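Putative amidohydrolase (Unidentified, PDB 3MKV) probably acts as a zinc-dependent prolidase of the amidohydrolase superfamily, hydrolysing dipeptides with proline at the C-terminal position. Local coordinates at residues M321-D326 / D337-L342; F6-G11 / H48-K53; V66-I71 / L88-I93; S132-S137 / R182-M187. All coordinates share one frame; numbering follows the deposited sequence. Where two conformers were deposited one is given.

Interaction 1 (M321-D326 / D337-L342); sequences MGFGTD and DEFRIL. With ZN (zinc ion), chain I.
F323 and F339 form an offset aromatic stack in a buried contact where the loop 321-326, which ends in a zinc ligand, rests against helix 337-343. The two ring centroids lie 4.5 Å apart with planes inclined at 29°. CE1 of F323 presses on one face of the F339 ring near its rim, and the same atom approaches CE1 of F339 to 3.3 Å. F323 reaches this place because its CG is anti to the backbone N (chi1 177°), which carries the ring from the loop to the helix. L342 CD1 adds apolar contact at F323 CD1, and A355 of helix 348-362 touches both phenyl rings.

Beside the stack, E338 runs past F323 in the opposite direction, with its CG 3.6 Å from F323 CE1. The chain bends at chi2, 77°, and the carboxylate comes to lie beside G324 O, its OE1 3.4 Å from that oxygen; both are acceptors, and no hydrogen bond forms between them. A water bridges instead to the amide of the same glycine: it accepts from G324 N at 3.3 Å and lies 2.6 Å from E338 OE1. Both carboxylate oxygens also take backbone N-H groups at the beginning of helix 277-286, OE1 from L277 and OE2 from V278. Further along the loop, T325 OG1 is bonded to D63, and D326 OD1 binds the zinc ion at 2.4 Å together with H65, H67 and the NZ-carboxylated K193.

A buried acid beside a phenyl ring is thus surrounded by two backbone N-H groups and a water, which would probably favour its ionised form.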
loop_
_atom_site.group_PDB
_atom_site.type_symbol
_atom_site.label_atom_id
_atom_site.label_comp_id
_atom_site.label_asym_id
_atom_site.label_seq_id
_atom_site.Cartn_x
_atom_site.Cartn_y
_atom_site.Cartn_z
ATOM N N MET A 321 17.891 -26.377 37.235
ATOM C CA MET A 321 16.996 -26.968 36.240
ATOM C C MET A 321 15.527 -26.831 36.628
ATOM O O MET A 321 15.157 -27.043 37.779
ATOM C CB MET A 321 17.330 -28.444 36.024
ATOM C CG MET A 321 18.563 -28.665 35.173
ATOM S SD MET A 321 18.872 -30.393 34.798
ATOM C CE MET A 321 19.694 -30.922 36.300
ATOM N N GLY A 322 14.691 -26.470 35.657
ATOM C CA GLY A 322 13.256 -26.360 35.885
ATOM C C GLY A 322 12.558 -27.538 35.247
ATOM O O GLY A 322 13.184 -28.354 34.592
ATOM N N PHE A 323 11.250 -27.630 35.424
ATOM C CA PHE A 323 10.499 -28.757 34.878
ATOM C C PHE A 323 9.711 -28.315 33.643
ATOM O O PHE A 323 9.033 -27.281 33.657
ATOM C CB PHE A 323 9.576 -29.318 35.964
ATOM C CG PHE A 323 8.691 -30.447 35.513
ATOM C CD1 PHE A 323 8.996 -31.760 35.840
ATOM C CD2 PHE A 323 7.525 -30.195 34.801
ATOM C CE1 PHE A 323 8.163 -32.810 35.443
ATOM C CE2 PHE A 323 6.691 -31.238 34.403
ATOM C CZ PHE A 323 7.015 -32.547 34.725
ATOM N N GLY A 324 9.817 -29.083 32.567
ATOM C CA GLY A 324 9.082 -28.767 31.359
ATOM C C GLY A 324 8.771 -29.996 30.542
ATOM O O GLY A 324 9.415 -31.034 30.699
ATOM N N THR A 325 7.796 -29.873 29.645
ATOM C CA THR A 325 7.332 -31.015 28.873
ATOM C C THR A 325 7.348 -30.772 27.359
ATOM O O THR A 325 7.864 -31.607 26.606
ATOM C CB THR A 325 5.925 -31.501 29.355
ATOM O OG1 THR A 325 4.972 -30.435 29.248
ATOM C CG2 THR A 325 5.980 -31.984 30.821
ATOM N N ASP A 326 6.771 -29.650 26.918
ATOM C CA ASP A 326 6.770 -29.258 25.496
ATOM C C ASP A 326 6.083 -30.270 24.577
ATOM O O ASP A 326 6.594 -30.586 23.502
ATOM C CB ASP A 326 8.203 -29.006 25.001
ATOM C CG ASP A 326 8.248 -28.291 23.655
ATOM O OD1 ASP A 326 7.268 -27.596 23.304
ATOM O OD2 ASP A 326 9.269 -28.420 22.942
ATOM N N ASP A 337 4.716 -38.059 32.473
ATOM C CA ASP A 337 5.813 -38.995 32.263
ATOM C C ASP A 337 7.178 -38.337 32.380
ATOM O O ASP A 337 8.193 -39.024 32.427
ATOM C CB ASP A 337 5.690 -39.690 30.913
ATOM C CG ASP A 337 4.709 -40.830 30.943
ATOM O OD1 ASP A 337 3.631 -40.683 31.561
ATOM O OD2 ASP A 337 5.020 -41.881 30.353
ATOM N N GLU A 338 7.210 -37.008 32.420
ATOM C CA GLU A 338 8.492 -36.319 32.516
ATOM C C GLU A 338 9.114 -36.545 33.894
ATOM O O GLU A 338 10.317 -36.365 34.072
ATOM C CB GLU A 338 8.351 -34.823 32.198
ATOM C CG GLU A 338 9.641 -33.995 32.331
ATOM C CD GLU A 338 10.605 -34.167 31.155
ATOM O OE1 GLU A 338 11.687 -33.526 31.179
ATOM O OE2 GLU A 338 10.283 -34.935 30.215
ATOM N N PHE A 339 8.288 -36.937 34.860
ATOM C CA PHE A 339 8.777 -37.275 36.198
ATOM C C PHE A 339 9.512 -38.608 36.153
ATOM O O PHE A 339 10.661 -38.720 36.589
ATOM C CB PHE A 339 7.624 -37.353 37.201
ATOM C CG PHE A 339 7.012 -36.023 37.528
ATOM C CD1 PHE A 339 7.760 -35.039 38.163
ATOM C CD2 PHE A 339 5.679 -35.757 37.215
ATOM C CE1 PHE A 339 7.201 -33.795 38.469
ATOM C CE2 PHE A 339 5.099 -34.514 37.521
ATOM C CZ PHE A 339 5.862 -33.533 38.143
ATOM N N ARG A 340 8.837 -39.612 35.602
ATOM C CA ARG A 340 9.422 -40.930 35.384
ATOM C C ARG A 340 10.766 -40.834 34.664
ATOM O O ARG A 340 11.768 -41.410 35.103
ATOM C CB ARG A 340 8.464 -41.790 34.555
ATOM C CG ARG A 340 8.729 -43.288 34.642
ATOM C CD ARG A 340 8.127 -44.047 33.460
ATOM N NE ARG A 340 8.949 -43.942 32.254
ATOM C CZ ARG A 340 8.512 -43.482 31.084
ATOM N NH1 ARG A 340 7.250 -43.092 30.954
ATOM N NH2 ARG A 340 9.334 -43.416 30.041
ATOM N N ILE A 341 10.781 -40.116 33.548
ATOM C CA ILE A 341 11.979 -40.016 32.725
ATOM C C ILE A 341 13.145 -39.380 33.485
ATOM O O ILE A 341 14.239 -39.948 33.542
ATOM C CB ILE A 341 11.696 -39.241 31.432
ATOM C CG1 ILE A 341 10.701 -40.015 30.562
ATOM C CG2 ILE A 341 12.984 -38.983 30.675
ATOM C CD1 ILE A 341 10.297 -39.293 29.301
ATOM N N LEU A 342 12.915 -38.213 34.080
ATOM C CA LEU A 342 13.955 -37.553 34.870
ATOM C C LEU A 342 14.367 -38.425 36.057
ATOM O O LEU A 342 15.507 -38.372 36.513
ATOM C CB LEU A 342 13.483 -36.179 35.361
ATOM C CG LEU A 342 13.091 -35.123 34.314
ATOM C CD1 LEU A 342 12.334 -33.944 34.938
ATOM C CD2 LEU A 342 14.302 -34.623 33.549
HETATM ZN ZN ZN I . 8.059 -25.364 22.984
HETATM O O HOH W 1 12.232 -31.298 32.455
#

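Interaction 2 (F6-G11 / H48-K53); sequences FLFRNG and HVIDVK
L7 and R9 each spend both backbone polar groups on the segment 48-53, giving a parallel ladder of four hydrogen bonds. L7 N donates to H48 O at 2.9 Å, while I50 N donates to L7 O at 2.6 Å. One step on, R9 N meets I50 O at 2.9 Å, and V52 N, just past the assigned strand 48-51, reaches R9 O at 3.1 Å. F6 and F8 make their backbone bonds to the other neighbour, strand 25-30, through I29 and I27.

Strand 48-51 is the outermost member, within this chain, of a four-stranded mixed sheet. It belongs to the small beta domain that accompanies the barrel in many amidohydrolases, and at N10 and G11 the chain turns a corner toward a second sheet.

On the face with F6 and F8, I50 CD1 sits over the F8 ring, 4.1 Å from its centroid, in a CH-pi contact; with CG1 anti to the carbonyl carbon, chi1 -62°, CD1 is carried to that ring. F6 packs obliquely on H48, whose NE2 is bonded to E416.

The other face pairs L7 with V49 and, further on, carries the charged pair R9 and D51. D51 OD2 takes a salt bridge from R9 NH1, although R9 was modelled in two conformers and the 2.5 Å separation is doubtful in detail. D51 OD1 receives two weak bonds, from N10 ND2 at 3.4 Å and from K53 N at 3.3 Å.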
loop_
_atom_site.group_PDB
_atom_site.type_symbol
_atom_site.label_atom_id
_atom_site.label_comp_id
_atom_site.label_asym_id
_atom_site.label_seq_id
_atom_site.Cartn_x
_atom_site.Cartn_y
_atom_site.Cartn_z
ATOM N N PHE A 6 -10.259 -23.669 54.858
ATOM C CA PHE A 6 -9.959 -25.094 54.774
ATOM C C PHE A 6 -8.815 -25.464 55.714
ATOM O O PHE A 6 -7.851 -24.705 55.883
ATOM C CB PHE A 6 -9.602 -25.505 53.344
ATOM C CG PHE A 6 -10.737 -25.389 52.378
ATOM C CD1 PHE A 6 -11.482 -26.501 52.027
ATOM C CD2 PHE A 6 -11.063 -24.163 51.813
ATOM C CE1 PHE A 6 -12.532 -26.397 51.128
ATOM C CE2 PHE A 6 -12.116 -24.050 50.916
ATOM C CZ PHE A 6 -12.852 -25.169 50.573
ATOM N N LEU A 7 -8.935 -26.635 56.327
ATOM C CA LEU A 7 -7.893 -27.127 57.209
ATOM C C LEU A 7 -7.511 -28.565 56.864
ATOM O O LEU A 7 -8.275 -29.507 57.098
ATOM C CB LEU A 7 -8.313 -27.001 58.677
ATOM C CG LEU A 7 -7.188 -27.303 59.668
ATOM C CD1 LEU A 7 -7.437 -26.622 61.000
ATOM C CD2 LEU A 7 -7.038 -28.801 59.856
ATOM N N PHE A 8 -6.327 -28.710 56.282
ATOM C CA PHE A 8 -5.759 -30.015 56.000
ATOM C C PHE A 8 -5.188 -30.592 57.285
ATOM O O PHE A 8 -4.431 -29.917 57.990
ATOM C CB PHE A 8 -4.662 -29.888 54.952
ATOM C CG PHE A 8 -5.172 -29.528 53.585
ATOM C CD1 PHE A 8 -5.414 -30.513 52.642
ATOM C CD2 PHE A 8 -5.404 -28.208 53.243
ATOM C CE1 PHE A 8 -5.877 -30.188 51.384
ATOM C CE2 PHE A 8 -5.871 -27.879 51.990
ATOM C CZ PHE A 8 -6.110 -28.869 51.060
ATOM N N ARG A 9 -5.549 -31.827 57.596
ATOM C CA ARG A 9 -5.140 -32.487 58.828
ATOM C C ARG A 9 -4.815 -33.976 58.616
ATOM O O ARG A 9 -5.375 -34.611 57.748
ATOM C CB ARG A 9 -6.264 -32.346 59.861
ATOM C CG ARG A 9 -5.879 -32.707 61.284
ATOM C CD ARG A 9 -7.085 -32.658 62.221
ATOM N NE ARG A 9 -8.067 -33.700 61.920
ATOM C CZ ARG A 9 -7.890 -34.992 62.181
ATOM N NH1 ARG A 9 -8.841 -35.870 61.874
ATOM N NH2 ARG A 9 -6.762 -35.407 62.747
ATOM N N ASN A 10 -3.969 -34.529 59.466
ATOM C CA ASN A 10 -3.684 -35.964 59.445
ATOM C C ASN A 10 -2.959 -36.495 58.201
ATOM O O ASN A 10 -3.320 -37.550 57.660
ATOM C CB ASN A 10 -4.974 -36.752 59.648
ATOM C CG ASN A 10 -4.728 -38.099 60.288
ATOM O OD1 ASN A 10 -3.987 -38.201 61.270
ATOM N ND2 ASN A 10 -5.343 -39.143 59.738
ATOM N N GLY A 11 -1.924 -35.783 57.763
ATOM C CA GLY A 11 -1.145 -36.228 56.615
ATOM C C GLY A 11 0.337 -35.909 56.696
ATOM O O GLY A 11 0.797 -35.225 57.616
ATOM N N HIS A 48 -13.318 -25.617 57.074
ATOM C CA HIS A 48 -13.787 -26.879 56.527
ATOM C C HIS A 48 -12.605 -27.844 56.549
ATOM O O HIS A 48 -11.620 -27.652 55.836
ATOM C CB HIS A 48 -14.302 -26.688 55.102
ATOM C CG HIS A 48 -14.543 -27.972 54.368
ATOM N ND1 HIS A 48 -15.781 -28.323 53.869
ATOM C CD2 HIS A 48 -13.706 -28.987 54.045
ATOM C CE1 HIS A 48 -15.694 -29.499 53.270
ATOM N NE2 HIS A 48 -14.446 -29.923 53.364
ATOM N N VAL A 49 -12.700 -28.869 57.387
ATOM C CA VAL A 49 -11.577 -29.765 57.642
ATOM C C VAL A 49 -11.417 -30.845 56.580
ATOM O O VAL A 49 -12.387 -31.486 56.177
ATOM C CB VAL A 49 -11.707 -30.445 59.027
ATOM C CG1 VAL A 49 -10.756 -31.646 59.145
ATOM C CG2 VAL A 49 -11.464 -29.434 60.139
ATOM N N ILE A 50 -10.180 -31.057 56.146
ATOM C CA ILE A 50 -9.890 -32.106 55.178
ATOM C C ILE A 50 -8.985 -33.179 55.781
ATOM O O ILE A 50 -7.826 -32.929 56.111
ATOM C CB ILE A 50 -9.287 -31.521 53.886
ATOM C CG1 ILE A 50 -10.300 -30.567 53.236
ATOM C CG2 ILE A 50 -8.881 -32.638 52.930
ATOM C CD1 ILE A 50 -9.748 -29.716 52.119
ATOM N N ASP A 51 -9.530 -34.379 55.935
ATOM C CA ASP A 51 -8.792 -35.464 56.551
ATOM C C ASP A 51 -8.111 -36.301 55.484
ATOM O O ASP A 51 -8.768 -36.899 54.634
ATOM C CB ASP A 51 -9.722 -36.326 57.405
ATOM C CG ASP A 51 -8.988 -37.048 58.521
ATOM O OD1 ASP A 51 -7.990 -37.745 58.230
ATOM O OD2 ASP A 51 -9.420 -36.916 59.690
ATOM N N VAL A 52 -6.787 -36.353 55.550
ATOM C CA VAL A 52 -5.990 -36.938 54.485
ATOM C C VAL A 52 -5.693 -38.429 54.666
ATOM O O VAL A 52 -5.020 -39.029 53.826
ATOM C CB VAL A 52 -4.666 -36.154 54.300
ATOM C CG1 VAL A 52 -3.882 -36.692 53.113
ATOM C CG2 VAL A 52 -4.956 -34.672 54.118
ATOM N N LYS A 53 -6.194 -39.022 55.749
ATOM C CA LYS A 53 -5.999 -40.454 56.005
ATOM C C LYS A 53 -4.564 -40.874 55.743
ATOM O O LYS A 53 -4.312 -41.890 55.086
ATOM C CB LYS A 53 -6.938 -41.311 55.150
ATOM C CG LYS A 53 -8.375 -41.378 55.649
ATOM C CD LYS A 53 -8.464 -42.118 56.984
ATOM C CE LYS A 53 -8.077 -43.596 56.857
ATOM N NZ LYS A 53 -9.204 -44.451 56.385
#

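Interaction 3 (V66-I71 / L88-I93); sequences VHVVAI and LRAVPI. With ZN (zinc ion), chain I.
With chi1 at 61°, I71 holds CG1 between its own backbone N and carbonyl carbon, which sends CD1 over the guanidinium of R89 and leaves CG2 facing the helix. R89, bent at chi2 and chi3, presents one guanidinium face to I71 CD1. That carbon lies 3.5 Å above the guanidinium plane, displaced toward the rim and 3.6 Å from R89 NE; the two side chains cross at about a right angle. The polar end of R89 is directed to E72, which forms a salt bridge with NH1.

The rest of the contact is apolar. I71 CG2 touches I93 CD1 at 3.9 Å, again with the chains crossing nearly at right angles. V68 places CG1 anti to its backbone N (chi1 157°), where it meets A90 CB at 3.8 Å. No hydrogen bond joins the two segments; the contact is made by van der Waals packing.

The loop packed on the helix contains a type I turn from H67 to A70, and H67 NE2 binds the zinc ion at 2.1 Å. H67 ND1 is bonded to G109 O, which fixes the rotation of the ring. H67 and H65 form the His-X-His motif at the end of the first barrel strand, as in other amidohydrolases.

Helix 83-99, kinked at P92, covers this turn from outside: its M94 and M97 also pack on V68, and helix 113-120 lays F115 against V69 and A90. L88 and V91 of helix 83-99 meet T87 and L88 of a second subunit.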
loop_
_atom_site.group_PDB
_atom_site.type_symbol
_atom_site.label_atom_id
_atom_site.label_comp_id
_atom_site.label_asym_id
_atom_site.label_seq_id
_atom_site.Cartn_x
_atom_site.Cartn_y
_atom_site.Cartn_z
ATOM N N VAL A 66 4.888 -25.330 28.230
ATOM C CA VAL A 66 3.783 -25.964 27.534
ATOM C C VAL A 66 3.356 -25.088 26.369
ATOM O O VAL A 66 3.698 -23.908 26.300
ATOM C CB VAL A 66 2.557 -26.220 28.478
ATOM C CG1 VAL A 66 2.958 -27.085 29.655
ATOM C CG2 VAL A 66 1.977 -24.913 28.978
ATOM N N HIS A 67 2.619 -25.687 25.446
ATOM C CA HIS A 67 1.896 -24.943 24.429
ATOM C C HIS A 67 0.431 -25.346 24.485
ATOM O O HIS A 67 0.044 -26.422 24.048
ATOM C CB HIS A 67 2.488 -25.200 23.049
ATOM C CG HIS A 67 3.924 -24.796 22.940
ATOM N ND1 HIS A 67 4.318 -23.483 22.809
ATOM C CD2 HIS A 67 5.062 -25.531 22.954
ATOM C CE1 HIS A 67 5.635 -23.425 22.741
ATOM N NE2 HIS A 67 6.112 -24.654 22.833
ATOM N N VAL A 68 -0.393 -24.480 25.045
ATOM C CA VAL A 68 -1.785 -24.831 25.216
ATOM C C VAL A 68 -2.514 -24.942 23.880
ATOM O O VAL A 68 -3.432 -25.749 23.739
ATOM C CB VAL A 68 -2.498 -23.872 26.193
ATOM C CG1 VAL A 68 -3.997 -23.879 25.950
ATOM C CG2 VAL A 68 -2.169 -24.264 27.635
ATOM N N VAL A 69 -2.100 -24.159 22.887
ATOM C CA VAL A 69 -2.812 -24.192 21.612
ATOM C C VAL A 69 -2.156 -25.089 20.590
ATOM O O VAL A 69 -2.551 -25.088 19.430
ATOM C CB VAL A 69 -3.054 -22.785 20.996
ATOM C CG1 VAL A 69 -3.523 -21.817 22.073
ATOM C CG2 VAL A 69 -1.811 -22.275 20.273
ATOM N N ALA A 70 -1.156 -25.856 21.018
ATOM C CA ALA A 70 -0.563 -26.874 20.153
ATOM C C ALA A 70 -1.484 -28.075 20.145
ATOM O O ALA A 70 -1.169 -29.114 20.725
ATOM C CB ALA A 70 0.803 -27.261 20.642
ATOM N N ILE A 71 -2.628 -27.915 19.484
ATOM C CA ILE A 71 -3.703 -28.902 19.518
ATOM C C ILE A 71 -3.458 -30.068 18.567
ATOM O O ILE A 71 -4.199 -31.056 18.589
ATOM C CB ILE A 71 -5.080 -28.269 19.195
ATOM C CG1 ILE A 71 -5.089 -27.669 17.785
ATOM C CG2 ILE A 71 -5.453 -27.208 20.221
ATOM C CD1 ILE A 71 -6.491 -27.279 17.307
ATOM N N LEU A 88 -11.676 -23.616 21.306
ATOM C CA LEU A 88 -12.479 -24.698 21.858
ATOM C C LEU A 88 -11.662 -25.976 22.067
ATOM O O LEU A 88 -11.840 -26.685 23.058
ATOM C CB LEU A 88 -13.668 -24.976 20.928
ATOM C CG LEU A 88 -15.048 -24.365 21.208
ATOM C CD1 LEU A 88 -15.016 -23.112 22.082
ATOM C CD2 LEU A 88 -15.783 -24.125 19.900
ATOM N N ARG A 89 -10.759 -26.272 21.140
ATOM C CA ARG A 89 -9.923 -27.476 21.281
ATOM C C ARG A 89 -8.833 -27.363 22.347
ATOM O O ARG A 89 -8.257 -28.371 22.742
ATOM C CB ARG A 89 -9.312 -27.895 19.945
ATOM C CG ARG A 89 -10.311 -28.518 18.986
ATOM C CD ARG A 89 -9.693 -29.729 18.312
ATOM N NE ARG A 89 -9.312 -29.458 16.931
ATOM C CZ ARG A 89 -8.472 -30.214 16.227
ATOM N NH1 ARG A 89 -8.186 -29.901 14.965
ATOM N NH2 ARG A 89 -7.906 -31.276 16.791
ATOM N N ALA A 90 -8.569 -26.143 22.812
ATOM C CA ALA A 90 -7.591 -25.892 23.877
ATOM C C ALA A 90 -8.160 -26.102 25.280
ATOM O O ALA A 90 -7.421 -26.405 26.222
ATOM C CB ALA A 90 -7.018 -24.474 23.754
ATOM N N VAL A 91 -9.469 -25.937 25.421
ATOM C CA VAL A 91 -10.131 -26.085 26.722
ATOM C C VAL A 91 -9.918 -27.447 27.426
ATOM O O VAL A 91 -9.504 -27.503 28.588
ATOM C CB VAL A 91 -11.637 -25.774 26.598
ATOM C CG1 VAL A 91 -12.370 -26.158 27.882
ATOM C CG2 VAL A 91 -11.858 -24.274 26.237
ATOM N N PRO A 92 -10.223 -28.551 26.732
ATOM C CA PRO A 92 -9.946 -29.863 27.304
ATOM C C PRO A 92 -8.464 -30.031 27.655
ATOM O O PRO A 92 -8.132 -30.650 28.668
ATOM C CB PRO A 92 -10.352 -30.833 26.187
ATOM C CG PRO A 92 -10.440 -29.994 24.942
ATOM C CD PRO A 92 -10.848 -28.641 25.405
ATOM N N ILE A 93 -7.585 -29.474 26.831
ATOM C CA ILE A 93 -6.146 -29.540 27.087
ATOM C C ILE A 93 -5.747 -28.879 28.405
ATOM O O ILE A 93 -5.017 -29.459 29.199
ATOM C CB ILE A 93 -5.327 -28.932 25.924
ATOM C CG1 ILE A 93 -5.511 -29.779 24.658
ATOM C CG2 ILE A 93 -3.858 -28.842 26.303
ATOM C CD1 ILE A 93 -4.724 -29.303 23.468
HETATM ZN ZN ZN I . 8.059 -25.364 22.984
#

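Interaction 4 (S132-S137 / R182-M187); sequences SGRALS and REELQM
E184 reaches from helix 174-187 to R134 with both carboxylate oxygens, and the two ends of that grip differ in character. The close part lies at the backbone. R134 N donates to E184 OE1 at 3.2 Å with an N-H...O angle of 168°, arriving from well above the carboxylate plane. Just before it, G133 adopts a positive phi of 70° and brings its CA to 3.6 Å from the same OE1. The glutamate fits here because its chain bends at chi2, which turns the carboxylate along the loop, while L136 CD1 makes a more distant contact with E184 CG.

The outer part, among the partly exposed residues R134, E183 and M187, is looser and relies on water. R134 NH2 forms a salt bridge to E184 OE2 at 3.2 Å, but the guanidinium and carboxylate planes stand 75° apart instead of meeting flat. A water accepts from R134 NE and donates to E184 OE1 at 2.7 Å. A second water links R134 NH2 to E183 OE1 and so spans two charges that do not touch. Both waters lie in the guanidinium plane, as does M187 CE, 4.0 Å from NH2. R169 shares the acids, binding E184 OE2 through NH1 and E183 OE1 through NH2, and the negative charges probably hold the two arginines near each other.

In the fold, the helix is bonded to R169 of strand 168-170 and to R134, just ahead of its parallel partner 135-137; R182 of the same helix continues outward to D172 and E216 of a third subunit.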
loop_
_atom_site.group_PDB
_atom_site.type_symbol
_atom_site.label_atom_id
_atom_site.label_comp_id
_atom_site.label_asym_id
_atom_site.label_seq_id
_atom_site.Cartn_x
_atom_site.Cartn_y
_atom_site.Cartn_z
ATOM N N SER A 132 3.645 -16.298 27.138
ATOM C CA SER A 132 4.691 -15.658 26.359
ATOM C C SER A 132 4.133 -14.837 25.197
ATOM O O SER A 132 4.859 -14.053 24.593
ATOM C CB SER A 132 5.623 -16.722 25.784
ATOM O OG SER A 132 6.390 -17.341 26.798
ATOM N N GLY A 133 2.852 -15.024 24.887
ATOM C CA GLY A 133 2.295 -14.541 23.633
ATOM C C GLY A 133 2.860 -15.377 22.490
ATOM O O GLY A 133 2.977 -16.601 22.595
ATOM N N ARG A 134 3.225 -14.725 21.393
ATOM C CA ARG A 134 3.846 -15.436 20.283
ATOM C C ARG A 134 5.369 -15.448 20.402
ATOM O O ARG A 134 5.984 -14.434 20.716
ATOM C CB ARG A 134 3.432 -14.815 18.954
ATOM C CG ARG A 134 2.025 -15.173 18.544
ATOM C CD ARG A 134 1.605 -14.347 17.342
ATOM N NE ARG A 134 1.340 -12.948 17.685
ATOM C CZ ARG A 134 1.339 -11.959 16.796
ATOM N NH1 ARG A 134 1.609 -12.217 15.527
ATOM N NH2 ARG A 134 1.075 -10.717 17.169
ATOM N N ALA A 135 5.963 -16.607 20.152
ATOM C CA ALA A 135 7.409 -16.739 20.121
ATOM C C ALA A 135 7.989 -15.876 19.008
ATOM O O ALA A 135 7.462 -15.855 17.895
ATOM C CB ALA A 135 7.783 -18.185 19.898
ATOM N N LEU A 136 9.074 -15.170 19.300
ATOM C CA LEU A 136 9.776 -14.413 18.260
ATOM C C LEU A 136 10.760 -15.293 17.486
ATOM O O LEU A 136 11.604 -15.969 18.057
ATOM C CB LEU A 136 10.491 -13.200 18.847
ATOM C CG LEU A 136 9.700 -11.883 18.882
ATOM C CD1 LEU A 136 8.362 -12.024 19.589
ATOM C CD2 LEU A 136 10.525 -10.798 19.539
ATOM N N SER A 137 10.635 -15.288 16.171
ATOM C CA SER A 137 11.535 -16.044 15.321
ATOM C C SER A 137 12.011 -15.150 14.184
ATOM O O SER A 137 11.318 -14.202 13.791
ATOM C CB SER A 137 10.819 -17.269 14.754
ATOM O OG SER A 137 11.621 -17.920 13.789
ATOM N N ARG A 182 7.465 -5.090 22.204
ATOM C CA ARG A 182 6.639 -4.056 22.811
ATOM C C ARG A 182 5.160 -4.363 22.586
ATOM O O ARG A 182 4.334 -4.168 23.482
ATOM C CB ARG A 182 7.022 -2.673 22.274
ATOM C CG ARG A 182 8.375 -2.173 22.792
ATOM C CD ARG A 182 8.806 -0.896 22.074
ATOM N NE ARG A 182 10.074 -0.402 22.587
ATOM C CZ ARG A 182 10.781 0.583 22.047
ATOM N NH1 ARG A 182 10.342 1.221 20.971
ATOM N NH2 ARG A 182 11.920 0.951 22.608
ATOM N N GLU A 183 4.839 -4.878 21.404
ATOM C CA GLU A 183 3.481 -5.329 21.087
ATOM C C GLU A 183 3.001 -6.487 21.966
ATOM O O GLU A 183 1.881 -6.459 22.483
ATOM C CB GLU A 183 3.379 -5.714 19.602
ATOM C CG GLU A 183 3.634 -4.517 18.681
ATOM C CD GLU A 183 3.553 -4.863 17.212
ATOM O OE1 GLU A 183 3.143 -5.993 16.895
ATOM O OE2 GLU A 183 3.907 -4.002 16.373
ATOM N N GLU A 184 3.843 -7.502 22.135
ATOM C CA GLU A 184 3.470 -8.651 22.934
ATOM C C GLU A 184 3.265 -8.232 24.383
ATOM O O GLU A 184 2.316 -8.661 25.046
ATOM C CB GLU A 184 4.527 -9.767 22.839
ATOM C CG GLU A 184 4.664 -10.417 21.461
ATOM C CD GLU A 184 3.339 -10.902 20.885
ATOM O OE1 GLU A 184 2.588 -11.600 21.602
ATOM O OE2 GLU A 184 3.054 -10.589 19.705
ATOM N N LEU A 185 4.162 -7.388 24.877
ATOM C CA LEU A 185 4.046 -6.887 26.230
ATOM C C LEU A 185 2.769 -6.047 26.426
ATOM O O LEU A 185 2.071 -6.203 27.428
ATOM C CB LEU A 185 5.297 -6.089 26.604
ATOM C CG LEU A 185 6.598 -6.882 26.793
ATOM C CD1 LEU A 185 7.779 -5.960 27.003
ATOM C CD2 LEU A 185 6.465 -7.821 27.971
ATOM N N GLN A 186 2.455 -5.166 25.479
ATOM C CA GLN A 186 1.252 -4.343 25.620
ATOM C C GLN A 186 0.011 -5.225 25.570
ATOM O O GLN A 186 -1.004 -4.913 26.200
ATOM C CB GLN A 186 1.170 -3.225 24.563
ATOM C CG GLN A 186 0.327 -3.560 23.340
ATOM C CD GLN A 186 -1.192 -3.369 23.537
ATOM O OE1 GLN A 186 -1.663 -2.301 23.945
ATOM N NE2 GLN A 186 -1.962 -4.406 23.203
ATOM N N MET A 187 0.099 -6.331 24.833
ATOM C CA MET A 187 -1.025 -7.244 24.715
ATOM C C MET A 187 -1.192 -8.123 25.970
ATOM O O MET A 187 -2.216 -8.799 26.132
ATOM C CB MET A 187 -0.950 -8.066 23.417
ATOM C CG MET A 187 -1.624 -7.369 22.216
ATOM S SD MET A 187 -1.624 -8.209 20.602
ATOM C CE MET A 187 0.090 -8.650 20.425
HETATM O O HOH W 2 0.248 -12.356 20.599
HETATM O O HOH W 3 0.687 -7.845 16.166
#

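In the fold
Interactions 1 and 3 meet at the metal centre: each supplies a ligand to the same zinc ion, and D326 OD1 comes within 3.0 Å of H67 CD2, although the centres of the two contacts are about 19 Å apart. In each, a loop bearing a zinc ligand packs on a helix. Interaction 4 does not touch them, but its nearest atoms are about 6 Å from interaction 3, and the side chain of S132 lies about 9 Å from a zinc ion. Interaction 2 stands apart in the beta domain, about 18 Å from interaction 1 at the nearest atoms, and about 42 Å from interaction 4 between centres, across the middle of the chain.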